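Intracellular protein transport protein USO1 (PDB 6LSU) is required for protein transport from the endoplasmic reticulum to the Golgi complex, acting as a homodimeric membrane tether with globular heads and a coiled-coil tail. Local coordinates at residues A[595-598]-A[599-603]; A[644-647]-A[648-651]. All coordinates share one frame; numbering follows the deposited sequence.

Contact 1: A[595-598]-A[599-603]; sequences KATN and DFLSD
L601 N donates to T597 O over 2.9 Å, and with an N-H...O angle of 170° this is the straightest of the i to i+4 backbone bonds that join 595-598 to 599-603. The two segments belong to one short alpha-helix, 594-601, and the residues just after it, in the tenth armadillo (ARM) repeat of the globular head, and the contact illustrates how the C-terminal part of such a helix is held. One residue earlier, F600 N donates to A596 O at 3.1 Å. D599 N bonds to K595 O at 3.2 Å, with a weak second bond to A596 O, so its hydrogen is shared unequally between two acceptors. Just beyond, S602 turns back: its OG, set between its own N and carbonyl carbon (chi1 85°), donates to D599 O at 2.9 Å. That oxygen also accepts from Q561 of helix 559-568, so two side-chain donors grip one carbonyl.

The polar side chains find partners elsewhere in the chain. The D599 carboxylate makes a salt bridge through OD2 to R543, and N598 OD1 is hydrogen-bonded to S643, which ties the helix to the loop ahead of helix 647-658. F600, whose CG lies anti to its backbone N, carries its ring away from 595-598 and onto L590, L631 and A635, thereby joining helices 577-590 and 622-637. A596 is likewise buried, against I560 and W589. Beyond the backbone bonds, the apolar side-chain contact within the turn is between T597 and L601, which lie side by side and point the same way, the methyl CG2 of T597 resting 3.7 Å from CD1 of L601.

Contact 2: A[644-647]-A[648-651]; sequences PFPR and KEYF
F645 and Y650 meet as a T-shaped pair: the edge of the tyrosine ring is directed at the face of the phenylalanine ring, with centroids 5.2 Å apart and planes at 83°. Y650 CD1 stands over the middle of the F645 ring. The tyrosine's CB follows it onto the same ring in a CH-pi contact, 3.9 Å from the centroid, while the CE1 edge of the F645 ring lies against the backbone of E649 and Y650. Both side chains have CG anti to the backbone N; for F645 (chi1 -165°) this carries the ring over the first turn of the helix that follows. K604 adds a cation-pi contact to F645, and F653 an edge-to-face one.

The setting is a helix start, with P646 as N-cap residue of helix 647-658 in the Uso1/p115 head region. The proline carbonyl opens the helical bonding: Y650 N donates to P646 O at 2.9 Å, and F651 N to R647 O at 2.7 Å.

Around this start, the R647 side chain, with CG anti to its backbone N and extended as far as NE, reaches Y636, its NH1 making a weak hydrogen bond to S639 O. E649 lies beside P646, pointing the same way, its OE1 3.9 Å from the proline CD and about as near CE1 of F645. The Y650 side chain also touches L601 and A635, and its OH is hydrogen-bonded to L632 O on helix 622-637.

Contact 1 lies in the C-terminal part of helix 594-601, contact 2 at the start of helix 647-658, and their centres are 11 Å apart. Contact 1 is the more buried, with four of eight touching residues buried against two of seven, and lies nearer the chain centre (about 42 against 50 Å between centres). Its cohesion is mostly backbone hydrogen bonding, with a serine turned back on the chain; contact 2 adds an aromatic pair to two backbone bonds. They also touch directly: L601 CD2 packs 3.5 Å from Y650 CE1, while P644 rests on N598 and S602. Both lean on helix 622-637, through F600 in one and Y650 in the other.

Contact 1: A[595-598]-A[599-603]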
ATOM      1  N   LYS A 595       7.621  39.146   7.172  1.00 62.53           N
ATOM      2  CA  LYS A 595       8.022  39.158   8.597  1.00 72.04           C
ATOM      3  C   LYS A 595       9.106  38.104   8.845  1.00 76.92           C
ATOM      4  O   LYS A 595       9.941  38.315   9.752  1.00 80.47           O
ATOM      5  CB  LYS A 595       6.842  38.885   9.539  1.00 83.15           C
ATOM      6  CG  LYS A 595       5.597  39.730   9.296  1.00 85.09           C
ATOM      7  CD  LYS A 595       4.775  39.994  10.562  1.00 96.84           C
ATOM      8  CE  LYS A 595       3.273  40.036  10.328  1.00100.73           C
ATOM      9  NZ  LYS A 595       2.917  40.803   9.110  1.00107.30           N
ATOM     10  N   ALA A 596       9.066  36.962   8.153  1.00 75.16           N
ATOM     11  CA  ALA A 596      10.075  35.901   8.346  1.00 72.69           C
ATOM     12  C   ALA A 596      11.383  36.370   7.723  1.00 69.55           C
ATOM     13  O   ALA A 596      12.439  36.016   8.294  1.00 70.95           O
ATOM     14  CB  ALA A 596       9.621  34.575   7.779  1.00 72.79           C
ATOM     15  N   THR A 597      11.323  37.102   6.598  1.00 65.91           N
ATOM     16  CA  THR A 597      12.526  37.617   5.904  1.00 65.20           C
ATOM     17  C   THR A 597      13.200  38.662   6.814  1.00 71.69           C
ATOM     18  O   THR A 597      14.423  38.630   6.960  1.00 77.08           O
ATOM     19  CB  THR A 597      12.203  38.165   4.511  1.00 66.07           C
ATOM     20  OG1 THR A 597      11.875  37.086   3.628  1.00 64.15           O
ATOM     21  CG2 THR A 597      13.378  38.890   3.884  1.00 68.82           C
ATOM     22  N   ASN A 598      12.421  39.516   7.462  1.00 69.05           N
ATOM     23  CA  ASN A 598      12.937  40.550   8.387  1.00 70.93           C
ATOM     24  C   ASN A 598      13.638  39.880   9.572  1.00 76.63           C
ATOM     25  O   ASN A 598      14.677  40.431  10.040  1.00 82.12           O
ATOM     26  CB  ASN A 598      11.845  41.528   8.824  1.00 66.10           C
ATOM     27  CG  ASN A 598      11.410  42.434   7.690  1.00 69.12           C
ATOM     28  OD1 ASN A 598      11.884  42.312   6.560  1.00 67.97           O
ATOM     29  ND2 ASN A 598      10.479  43.333   7.966  1.00 76.20           N
ATOM     30  N   ASP A 599      13.118  38.757  10.056  1.00 73.12           N
ATOM     31  CA  ASP A 599      13.705  38.092  11.239  1.00 72.56           C
ATOM     32  C   ASP A 599      15.056  37.557  10.793  1.00 72.99           C
ATOM     33  O   ASP A 599      16.016  37.663  11.576  1.00 70.55           O
ATOM     34  CB  ASP A 599      12.791  37.008  11.802  1.00 83.46           C
ATOM     35  CG  ASP A 599      11.669  37.537  12.671  1.00 85.15           C
ATOM     36  OD1 ASP A 599      11.343  38.746  12.563  1.00 96.79           O
ATOM     37  OD2 ASP A 599      11.127  36.733  13.439  1.00 93.94           O
ATOM     38  N   PHE A 600      15.127  37.043   9.558  1.00 67.88           N
ATOM     39  CA  PHE A 600      16.361  36.429   9.005  1.00 68.74           C
ATOM     40  C   PHE A 600      17.450  37.501   8.830  1.00 70.08           C
ATOM     41  O   PHE A 600      18.574  37.306   9.334  1.00 70.60           O
ATOM     42  CB  PHE A 600      16.070  35.726   7.673  1.00 63.39           C
ATOM     43  CG  PHE A 600      17.277  35.082   7.040  1.00 54.89           C
ATOM     44  CD1 PHE A 600      17.983  34.128   7.750  1.00 55.67           C
ATOM     45  CD2 PHE A 600      17.744  35.469   5.789  1.00 54.80           C
ATOM     46  CE1 PHE A 600      19.093  33.499   7.201  1.00 52.76           C
ATOM     47  CE2 PHE A 600      18.874  34.879   5.244  1.00 52.36           C
ATOM     48  CZ  PHE A 600      19.527  33.868   5.939  1.00 55.52           C
ATOM     49  N   LEU A 601      17.095  38.595   8.140  1.00 75.76           N
ATOM     50  CA  LEU A 601      17.953  39.769   7.770  1.00 70.82           C
ATOM     51  C   LEU A 601      18.418  40.546   9.002  1.00 69.60           C
ATOM     52  O   LEU A 601      19.290  41.366   8.862  1.00 82.99           O
ATOM     53  CB  LEU A 601      17.160  40.716   6.868  1.00 61.33           C
ATOM     54  CG  LEU A 601      16.880  40.193   5.461  1.00 59.85           C
ATOM     55  CD1 LEU A 601      16.156  41.225   4.645  1.00 57.71           C
ATOM     56  CD2 LEU A 601      18.121  39.762   4.740  1.00 59.63           C
ATOM     57  N   SER A 602      17.835  40.324  10.157  1.00 70.29           N
ATOM     58  CA  SER A 602      18.116  41.092  11.387  1.00 75.07           C
ATOM     59  C   SER A 602      19.366  40.549  12.065  1.00 77.40           C
ATOM     60  O   SER A 602      19.526  40.843  13.250  1.00 81.74           O
ATOM     61  CB  SER A 602      16.945  41.023  12.343  1.00 76.90           C
ATOM     62  OG  SER A 602      17.041  39.849  13.124  1.00 77.15           O
ATOM     63  N   ASP A 603      20.188  39.745  11.384  1.00 83.37           N
ATOM     64  CA  ASP A 603      21.448  39.255  12.011  1.00 84.76           C
ATOM     65  C   ASP A 603      22.534  39.111  10.957  1.00 81.16           C
ATOM     66  O   ASP A 603      22.683  37.980  10.437  1.00 74.82           O
ATOM     67  CB  ASP A 603      21.280  37.938  12.760  1.00 88.92           C
ATOM     68  CG  ASP A 603      22.526  37.564  13.535  1.00 95.82           C
ATOM     69  OD1 ASP A 603      23.601  38.158  13.243  1.00102.56           O
ATOM     70  OD2 ASP A 603      22.403  36.698  14.433  1.00 96.88           O
TER

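Contact 2: A[644-647]-A[648-651]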
ATOM      1  N   PRO A 644      15.340  45.017   8.710  1.00 84.48           N
ATOM      2  CA  PRO A 644      16.500  45.337   9.542  1.00 90.12           C
ATOM      3  C   PRO A 644      17.835  45.427   8.796  1.00 84.41           C
ATOM      4  O   PRO A 644      18.646  46.218   9.170  1.00 88.94           O
ATOM      5  CB  PRO A 644      16.538  44.173  10.544  1.00 90.71           C
ATOM      6  CG  PRO A 644      15.090  43.799  10.690  1.00 92.47           C
ATOM      7  CD  PRO A 644      14.570  43.898   9.271  1.00 89.25           C
ATOM      8  N   PHE A 645      18.038  44.582   7.795  1.00 91.34           N
ATOM      9  CA  PHE A 645      19.098  44.772   6.778  1.00 88.70           C
ATOM     10  C   PHE A 645      18.361  45.342   5.580  1.00 84.99           C
ATOM     11  O   PHE A 645      17.716  44.595   4.855  1.00 88.70           O
ATOM     12  CB  PHE A 645      19.843  43.458   6.543  1.00 83.98           C
ATOM     13  CG  PHE A 645      21.166  43.559   5.816  1.00 83.30           C
ATOM     14  CD1 PHE A 645      21.403  44.514   4.840  1.00 75.41           C
ATOM     15  CD2 PHE A 645      22.144  42.607   6.043  1.00 75.23           C
ATOM     16  CE1 PHE A 645      22.596  44.512   4.129  1.00 78.41           C
ATOM     17  CE2 PHE A 645      23.330  42.620   5.338  1.00 77.08           C
ATOM     18  CZ  PHE A 645      23.562  43.565   4.373  1.00 74.04           C
ATOM     19  N   PRO A 646      18.379  46.680   5.393  1.00 87.59           N
ATOM     20  CA  PRO A 646      17.606  47.328   4.337  1.00 84.28           C
ATOM     21  C   PRO A 646      17.868  46.693   2.981  1.00 77.10           C
ATOM     22  O   PRO A 646      18.976  46.247   2.802  1.00 74.28           O
ATOM     23  CB  PRO A 646      18.102  48.773   4.384  1.00 78.44           C
ATOM     24  CG  PRO A 646      18.389  48.947   5.851  1.00 83.09           C
ATOM     25  CD  PRO A 646      19.121  47.668   6.196  1.00 85.71           C
ATOM     26  N   ARG A 647      16.842  46.708   2.120  1.00 79.18           N
ATOM     27  CA  ARG A 647      16.804  46.005   0.808  1.00 80.24           C
ATOM     28  C   ARG A 647      18.042  46.405  -0.001  1.00 77.66           C
ATOM     29  O   ARG A 647      18.821  45.518  -0.340  1.00 84.84           O
ATOM     30  CB  ARG A 647      15.473  46.273   0.093  1.00 79.16           C
ATOM     31  CG  ARG A 647      15.393  45.710  -1.318  1.00 91.80           C
ATOM     32  CD  ARG A 647      14.080  46.068  -1.996  1.00 91.95           C
ATOM     33  NE  ARG A 647      13.875  45.329  -3.236  1.00 95.96           N
ATOM     34  CZ  ARG A 647      13.505  44.057  -3.312  1.00 96.42           C
ATOM     35  NH1 ARG A 647      13.295  43.330  -2.221  1.00100.39           N
ATOM     36  NH2 ARG A 647      13.347  43.511  -4.499  1.00 95.64           N
ATOM     37  N   LYS A 648      18.230  47.690  -0.276  1.00 84.68           N
ATOM     38  CA  LYS A 648      19.281  48.166  -1.226  1.00 93.52           C
ATOM     39  C   LYS A 648      20.660  47.848  -0.609  1.00 90.82           C
ATOM     40  O   LYS A 648      21.575  47.421  -1.357  1.00 70.72           O
ATOM     41  CB  LYS A 648      19.061  49.641  -1.601  1.00104.31           C
ATOM     42  CG  LYS A 648      18.053  50.409  -0.739  1.00114.80           C
ATOM     43  CD  LYS A 648      17.975  51.903  -1.008  1.00118.70           C
ATOM     44  CE  LYS A 648      17.836  52.729   0.258  1.00121.64           C
ATOM     45  NZ  LYS A 648      18.160  54.158   0.024  1.00120.12           N
ATOM     46  N   GLU A 649      20.807  47.956   0.720  1.00 86.51           N
ATOM     47  CA  GLU A 649      22.082  47.601   1.402  1.00 88.63           C
ATOM     48  C   GLU A 649      22.334  46.090   1.236  1.00 82.32           C
ATOM     49  O   GLU A 649      23.482  45.680   0.951  1.00 88.82           O
ATOM     50  CB  GLU A 649      22.056  48.025   2.874  1.00 96.14           C
ATOM     51  CG  GLU A 649      23.355  48.675   3.312  1.00107.59           C
ATOM     52  CD  GLU A 649      23.721  48.562   4.783  1.00119.69           C
ATOM     53  OE1 GLU A 649      22.912  48.010   5.571  1.00130.08           O
ATOM     54  OE2 GLU A 649      24.834  49.016   5.135  1.00123.54           O
ATOM     55  N   TYR A 650      21.298  45.263   1.401  1.00 80.26           N
ATOM     56  CA  TYR A 650      21.410  43.775   1.334  1.00 77.10           C
ATOM     57  C   TYR A 650      21.598  43.332  -0.120  1.00 71.24           C
ATOM     58  O   TYR A 650      22.352  42.382  -0.348  1.00 74.01           O
ATOM     59  CB  TYR A 650      20.180  43.099   1.934  1.00 79.31           C
ATOM     60  CG  TYR A 650      20.192  41.593   1.853  1.00 79.39           C
ATOM     61  CD1 TYR A 650      20.967  40.849   2.718  1.00 87.62           C
ATOM     62  CD2 TYR A 650      19.400  40.910   0.950  1.00 73.04           C
ATOM     63  CE1 TYR A 650      20.982  39.464   2.680  1.00 83.34           C
ATOM     64  CE2 TYR A 650      19.431  39.536   0.875  1.00 80.46           C
ATOM     65  CZ  TYR A 650      20.205  38.800   1.755  1.00 80.62           C
ATOM     66  OH  TYR A 650      20.259  37.432   1.702  1.00 76.29           O
ATOM     67  N   PHE A 651      20.970  44.026  -1.061  1.00 65.13           N
ATOM     68  CA  PHE A 651      21.152  43.826  -2.521  1.00 75.07           C
ATOM     69  C   PHE A 651      22.611  44.019  -2.924  1.00 79.18           C
ATOM     70  O   PHE A 651      23.136  43.131  -3.636  1.00 77.57           O
ATOM     71  CB  PHE A 651      20.312  44.794  -3.356  1.00 74.28           C
ATOM     72  CG  PHE A 651      20.553  44.620  -4.835  1.00 73.92           C
ATOM     73  CD1 PHE A 651      20.082  43.498  -5.492  1.00 79.14           C
ATOM     74  CD2 PHE A 651      21.261  45.561  -5.567  1.00 77.94           C
ATOM     75  CE1 PHE A 651      20.304  43.320  -6.853  1.00 86.98           C
ATOM     76  CE2 PHE A 651      21.485  45.385  -6.927  1.00 81.67           C
ATOM     77  CZ  PHE A 651      21.006  44.266  -7.571  1.00 86.57           C
TER